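Local atomic coordinates of DNA-damage inducible protein DDI1-like protein (Leishmania major, PDB entry 5YQ8), a protein that acts as an aspartic endopeptidase of the DDI1 family, the part described here being its retroviral protease-like domain. Residues Q58-T67 with P77-D85. Sequence-based numbering, arbitrary orientation.
Sequences QEICGRIHMT and PFAFYVIED
I64 and F80 form a hydrogen-bonded pair in the antiparallel hairpin of strands 62-71 and 74-83, at one margin of the mixed sheet in this retropepsin-like domain. I64 N reaches F80 O at 2.7 Å in a nearly straight bond (171°). On the buried face, I64 CD1 lies 3.5 Å from F80 CE1 and touches V82 CG2. F80 holds CG between its backbone N and carbonyl carbon (chi1 44°), which swings the ring towards strand 62-71, where T67 CG2 meets F80 CZ at 3.3 Å. Branched and aromatic carbons suit this face, which L40 and M30 help cover.

The R63 and Y81 side is looser and more polar, and exposed H65 marks the solvent side. Extended R63 runs past Y81, R63 CD 3.5 Å from Y81 CE1, and lays its guanidinium over the small A79 CB methyl. R63 NH1 donates to H65 ND1, while H65 NE2 bonds D45. Bulges lie between I64 and T67 and where C61 and G62 both oppose V82, G62 taking a phi (153°) easy for glycine. Backbone bonds fix the pairing, apolar contacts pack one face, and, with ND1 accepting from R63, the imidazole is probably neutral, its proton on NE2 turned to D45.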
ATOM      1  N   GLN A  58     -17.814   4.604  -0.575  1.00 54.18           N
ATOM      2  CA  GLN A  58     -17.369   4.186  -1.907  1.00 47.83           C
ATOM      3  C   GLN A  58     -18.613   4.096  -2.789  1.00 46.92           C
ATOM      4  O   GLN A  58     -19.542   3.329  -2.475  1.00 50.90           O
ATOM      5  CB  GLN A  58     -16.700   2.816  -1.803  1.00 43.93           C
ATOM      6  CG  GLN A  58     -16.333   2.220  -3.160  1.00 45.35           C
ATOM      7  CD  GLN A  58     -15.628   0.877  -3.094  1.00 45.21           C
ATOM      8  OE1 GLN A  58     -15.034   0.506  -2.066  1.00 43.19           O
ATOM      9  NE2 GLN A  58     -15.678   0.134  -4.229  1.00 40.92           N
ATOM     10  N   GLU A  59     -18.658   4.882  -3.861  1.00 46.85           N
ATOM     11  CA  GLU A  59     -19.832   4.876  -4.791  1.00 46.05           C
ATOM     12  C   GLU A  59     -19.297   4.886  -6.245  1.00 43.19           C
ATOM     13  O   GLU A  59     -18.767   5.877  -6.762  1.00 45.14           O
ATOM     14  CB  GLU A  59     -20.821   6.024  -4.499  1.00 42.07           C
ATOM     15  CG  GLU A  59     -21.292   6.066  -3.033  1.00 40.55           C
ATOM     16  CD  GLU A  59     -22.098   7.303  -2.732  1.00 36.86           C
ATOM     17  OE1 GLU A  59     -22.620   7.415  -1.591  1.00 35.95           O
ATOM     18  OE2 GLU A  59     -22.199   8.138  -3.667  1.00 27.85           O
ATOM     19  N   ILE A  60     -19.394   3.740  -6.879  1.00 39.34           N
ATOM     20  CA  ILE A  60     -18.690   3.550  -8.108  1.00 37.71           C
ATOM     21  C   ILE A  60     -19.617   3.907  -9.283  1.00 35.99           C
ATOM     22  O   ILE A  60     -20.849   3.820  -9.179  1.00 37.17           O
ATOM     23  CB  ILE A  60     -18.163   2.102  -8.211  1.00 38.72           C
ATOM     24  CG1 ILE A  60     -19.305   1.141  -8.526  1.00 38.59           C
ATOM     25  CG2 ILE A  60     -17.463   1.674  -6.905  1.00 42.08           C
ATOM     26  CD1 ILE A  60     -18.878  -0.290  -8.591  1.00 38.57           C
ATOM     27  N   CYS A  61     -19.010   4.297 -10.396  1.00 31.53           N
ATOM     28  CA  CYS A  61     -19.679   4.408 -11.676  1.00 27.23           C
ATOM     29  C   CYS A  61     -19.788   3.073 -12.364  1.00 25.80           C
ATOM     30  O   CYS A  61     -20.480   2.997 -13.325  1.00 23.78           O
ATOM     31  CB  CYS A  61     -18.906   5.306 -12.642  1.00 26.17           C
ATOM     32  SG  CYS A  61     -18.829   7.019 -12.215  1.00 27.65           S
ATOM     33  N   GLY A  62     -19.056   2.040 -11.945  1.00 24.97           N
ATOM     34  CA  GLY A  62     -19.137   0.722 -12.553  1.00 22.38           C
ATOM     35  C   GLY A  62     -17.819  -0.003 -12.353  1.00 20.87           C
ATOM     36  O   GLY A  62     -16.992   0.429 -11.536  1.00 20.72           O
ATOM     37  N   ARG A  63     -17.668  -1.121 -13.072  1.00 17.25           N
ATOM     38  CA  ARG A  63     -16.466  -1.910 -13.041  1.00 16.45           C
ATOM     39  C   ARG A  63     -16.017  -2.264 -14.434  1.00 14.76           C
ATOM     40  O   ARG A  63     -16.845  -2.699 -15.204  1.00 14.58           O
ATOM     41  CB  ARG A  63     -16.711  -3.176 -12.251  1.00 16.85           C
ATOM     42  CG  ARG A  63     -15.448  -3.988 -11.923  1.00 17.14           C
ATOM     43  CD  ARG A  63     -15.770  -5.249 -11.142  1.00 18.10           C
ATOM     44  NE  ARG A  63     -14.552  -5.914 -10.677  1.00 18.21           N
ATOM     45  CZ  ARG A  63     -13.909  -6.927 -11.280  1.00 19.16           C
ATOM     46  NH1 ARG A  63     -14.357  -7.502 -12.401  1.00 18.37           N
ATOM     47  NH2 ARG A  63     -12.779  -7.406 -10.732  1.00 21.49           N
ATOM     48  N   ILE A  64     -14.722  -2.130 -14.744  1.00 13.21           N
ATOM     49  CA  ILE A  64     -14.190  -2.459 -16.076  1.00 12.51           C
ATOM     50  C   ILE A  64     -13.588  -3.834 -15.878  1.00 13.05           C
ATOM     51  O   ILE A  64     -12.625  -4.029 -15.123  1.00 13.24           O
ATOM     52  CB  ILE A  64     -13.185  -1.417 -16.524  1.00 12.60           C
ATOM     53  CG1 ILE A  64     -13.896  -0.216 -17.116  1.00 12.32           C
ATOM     54  CG2 ILE A  64     -12.268  -1.923 -17.604  1.00 13.08           C
ATOM     55  CD1 ILE A  64     -13.036   0.946 -17.551  1.00 12.23           C
ATOM     56  N   HIS A  65     -14.166  -4.835 -16.517  1.00 13.25           N
ATOM     57  CA  HIS A  65     -13.796  -6.242 -16.175  1.00 13.43           C
ATOM     58  C   HIS A  65     -12.498  -6.673 -16.821  1.00 12.61           C
ATOM     59  O   HIS A  65     -11.821  -7.556 -16.344  1.00 12.57           O
ATOM     60  CB  HIS A  65     -14.929  -7.215 -16.535  1.00 14.26           C
ATOM     61  CG  HIS A  65     -16.218  -6.871 -15.884  1.00 14.02           C
ATOM     62  ND1 HIS A  65     -16.352  -6.750 -14.526  1.00 15.98           N
ATOM     63  CD2 HIS A  65     -17.430  -6.598 -16.410  1.00 14.68           C
ATOM     64  CE1 HIS A  65     -17.614  -6.466 -14.238  1.00 16.50           C
ATOM     65  NE2 HIS A  65     -18.284  -6.348 -15.368  1.00 14.84           N
ATOM     66  N   MET A  66     -12.170  -6.028 -17.925  1.00 12.11           N
ATOM     67  CA  MET A  66     -10.934  -6.285 -18.663  1.00 11.97           C
ATOM     68  C   MET A  66     -10.686  -5.144 -19.608  1.00 12.01           C
ATOM     69  O   MET A  66     -11.538  -4.823 -20.407  1.00 12.28           O
ATOM     70  CB  MET A  66     -10.954  -7.590 -19.455  1.00 12.00           C
ATOM     71  CG  MET A  66      -9.604  -7.918 -20.087  1.00 11.71           C
ATOM     72  SD  MET A  66      -9.491  -7.190 -21.689  1.00 10.90           S
ATOM     73  CE  MET A  66      -7.968  -7.801 -22.277  1.00 11.93           C
ATOM     74  N   THR A  67      -9.549  -4.479 -19.412  1.00 12.32           N
ATOM     75  CA  THR A  67      -9.003  -3.543 -20.348  1.00 12.39           C
ATOM     76  C   THR A  67      -7.511  -3.806 -20.444  1.00 12.30           C
ATOM     77  O   THR A  67      -6.834  -3.986 -19.430  1.00 11.98           O
ATOM     78  CB  THR A  67      -9.257  -2.075 -19.932  1.00 12.92           C
ATOM     79  OG1 THR A  67      -8.679  -1.160 -20.900  1.00 13.15           O
ATOM     80  CG2 THR A  67      -8.699  -1.763 -18.584  1.00 12.53           C
ATOM     81  N   PRO A  77      -3.844  -7.535 -18.634  1.00  8.49           N
ATOM     82  CA  PRO A  77      -5.257  -7.323 -18.485  1.00  8.65           C
ATOM     83  C   PRO A  77      -5.565  -6.875 -17.071  1.00  9.39           C
ATOM     84  O   PRO A  77      -5.275  -7.637 -16.124  1.00  9.14           O
ATOM     85  CB  PRO A  77      -5.856  -8.709 -18.778  1.00  8.48           C
ATOM     86  CG  PRO A  77      -4.784  -9.657 -18.453  1.00  8.24           C
ATOM     87  CD  PRO A  77      -3.508  -8.961 -18.697  1.00  8.38           C
ATOM     88  N   PHE A  78      -6.148  -5.660 -16.934  1.00 10.29           N
ATOM     89  CA  PHE A  78      -6.637  -5.118 -15.690  1.00 10.27           C
ATOM     90  C   PHE A  78      -8.139  -5.160 -15.569  1.00 10.81           C
ATOM     91  O   PHE A  78      -8.860  -5.079 -16.527  1.00 11.39           O
ATOM     92  CB  PHE A  78      -6.181  -3.673 -15.533  1.00 10.75           C
ATOM     93  CG  PHE A  78      -4.824  -3.561 -14.853  1.00 11.07           C
ATOM     94  CD1 PHE A  78      -3.664  -4.038 -15.494  1.00 10.91           C
ATOM     95  CD2 PHE A  78      -4.712  -3.034 -13.562  1.00 11.09           C
ATOM     96  CE1 PHE A  78      -2.447  -3.991 -14.883  1.00 10.41           C
ATOM     97  CE2 PHE A  78      -3.469  -2.975 -12.950  1.00 11.23           C
ATOM     98  CZ  PHE A  78      -2.344  -3.448 -13.613  1.00 10.76           C
ATOM     99  N   ALA A  79      -8.606  -5.244 -14.330  1.00 12.22           N
ATOM    100  CA  ALA A  79     -10.023  -5.037 -13.955  1.00 12.22           C
ATOM    101  C   ALA A  79     -10.009  -4.078 -12.786  1.00 12.97           C
ATOM    102  O   ALA A  79      -9.166  -4.218 -11.847  1.00 11.36           O
ATOM    103  CB  ALA A  79     -10.689  -6.302 -13.519  1.00 12.16           C
ATOM    104  N   PHE A  80     -10.882  -3.076 -12.881  1.00 13.55           N
ATOM    105  CA  PHE A  80     -11.000  -2.100 -11.833  1.00 15.78           C
ATOM    106  C   PHE A  80     -12.331  -1.395 -11.791  1.00 17.54           C
ATOM    107  O   PHE A  80     -13.086  -1.463 -12.743  1.00 20.88           O
ATOM    108  CB  PHE A  80      -9.922  -1.069 -11.982  1.00 16.76           C
ATOM    109  CG  PHE A  80      -9.731  -0.608 -13.356  1.00 15.98           C
ATOM    110  CD1 PHE A  80     -10.668   0.165 -13.958  1.00 16.39           C
ATOM    111  CD2 PHE A  80      -8.609  -0.989 -14.036  1.00 15.75           C
ATOM    112  CE1 PHE A  80     -10.469   0.553 -15.244  1.00 16.29           C
ATOM    113  CE2 PHE A  80      -8.411  -0.657 -15.299  1.00 15.77           C
ATOM    114  CZ  PHE A  80      -9.339   0.129 -15.909  1.00 17.18           C
ATOM    115  N   TYR A  81     -12.647  -0.813 -10.649  1.00 18.58           N
ATOM    116  CA  TYR A  81     -13.838  -0.005 -10.515  1.00 18.51           C
ATOM    117  C   TYR A  81     -13.600   1.369 -11.076  1.00 16.96           C
ATOM    118  O   TYR A  81     -12.498   1.833 -11.143  1.00 18.35           O
ATOM    119  CB  TYR A  81     -14.237   0.084  -9.051  1.00 20.26           C
ATOM    120  CG  TYR A  81     -14.629  -1.233  -8.458  1.00 23.32           C
ATOM    121  CD1 TYR A  81     -15.760  -1.916  -8.928  1.00 24.61           C
ATOM    122  CD2 TYR A  81     -13.925  -1.799  -7.417  1.00 24.51           C
ATOM    123  CE1 TYR A  81     -16.171  -3.114  -8.393  1.00 25.55           C
ATOM    124  CE2 TYR A  81     -14.378  -2.987  -6.835  1.00 24.86           C
ATOM    125  CZ  TYR A  81     -15.489  -3.650  -7.360  1.00 25.20           C
ATOM    126  OH  TYR A  81     -15.975  -4.858  -6.921  1.00 24.16           O
ATOM    127  N   VAL A  82     -14.673   2.026 -11.476  1.00 16.03           N
ATOM    128  CA  VAL A  82     -14.606   3.384 -11.958  1.00 15.70           C
ATOM    129  C   VAL A  82     -15.419   4.252 -11.004  1.00 17.35           C
ATOM    130  O   VAL A  82     -16.592   3.919 -10.727  1.00 16.50           O
ATOM    131  CB  VAL A  82     -15.081   3.527 -13.419  1.00 13.87           C
ATOM    132  CG1 VAL A  82     -15.041   4.971 -13.833  1.00 13.63           C
ATOM    133  CG2 VAL A  82     -14.188   2.724 -14.371  1.00 13.51           C
ATOM    134  N   ILE A  83     -14.785   5.313 -10.491  1.00 18.93           N
ATOM    135  CA  ILE A  83     -15.384   6.198  -9.515  1.00 22.26           C
ATOM    136  C   ILE A  83     -15.144   7.652  -9.924  1.00 22.55           C
ATOM    137  O   ILE A  83     -14.006   8.028 -10.174  1.00 22.87           O
ATOM    138  CB  ILE A  83     -14.794   5.897  -8.115  1.00 25.03           C
ATOM    139  CG1 ILE A  83     -15.172   4.479  -7.678  1.00 27.11           C
ATOM    140  CG2 ILE A  83     -15.299   6.906  -7.105  1.00 27.61           C
ATOM    141  CD1 ILE A  83     -15.074   4.131  -6.205  1.00 28.90           C
ATOM    142  N   GLU A  84     -16.189   8.477  -9.950  1.00 23.59           N
ATOM    143  CA  GLU A  84     -16.109   9.787 -10.627  1.00 24.09           C
ATOM    144  C   GLU A  84     -14.973  10.729 -10.136  1.00 24.51           C
ATOM    145  O   GLU A  84     -14.037  11.030 -10.908  1.00 22.23           O
ATOM    146  CB  GLU A  84     -17.473  10.530 -10.645  1.00 25.22           C
ATOM    147  CG  GLU A  84     -17.361  11.936 -11.303  1.00 25.47           C
ATOM    148  CD  GLU A  84     -18.579  12.812 -11.083  1.00 26.18           C
ATOM    149  OE1 GLU A  84     -19.244  13.228 -12.076  1.00 26.85           O
ATOM    150  OE2 GLU A  84     -18.839  13.123  -9.888  1.00 23.71           O
ATOM    151  N   ASP A  85     -15.074  11.208  -8.895  1.00 24.42           N
ATOM    152  CA  ASP A  85     -14.107  12.209  -8.381  1.00 24.71           C
ATOM    153  C   ASP A  85     -13.157  11.528  -7.405  1.00 24.63           C
ATOM    154  O   ASP A  85     -13.368  11.513  -6.218  1.00 24.82           O
ATOM    155  CB  ASP A  85     -14.775  13.419  -7.685  1.00 25.50           C
ATOM    156  CG  ASP A  85     -15.571  14.297  -8.632  1.00 23.84           C
ATOM    157  OD1 ASP A  85     -15.142  14.513  -9.773  1.00 24.77           O
ATOM    158  OD2 ASP A  85     -16.633  14.783  -8.221  1.00 22.70           O
TER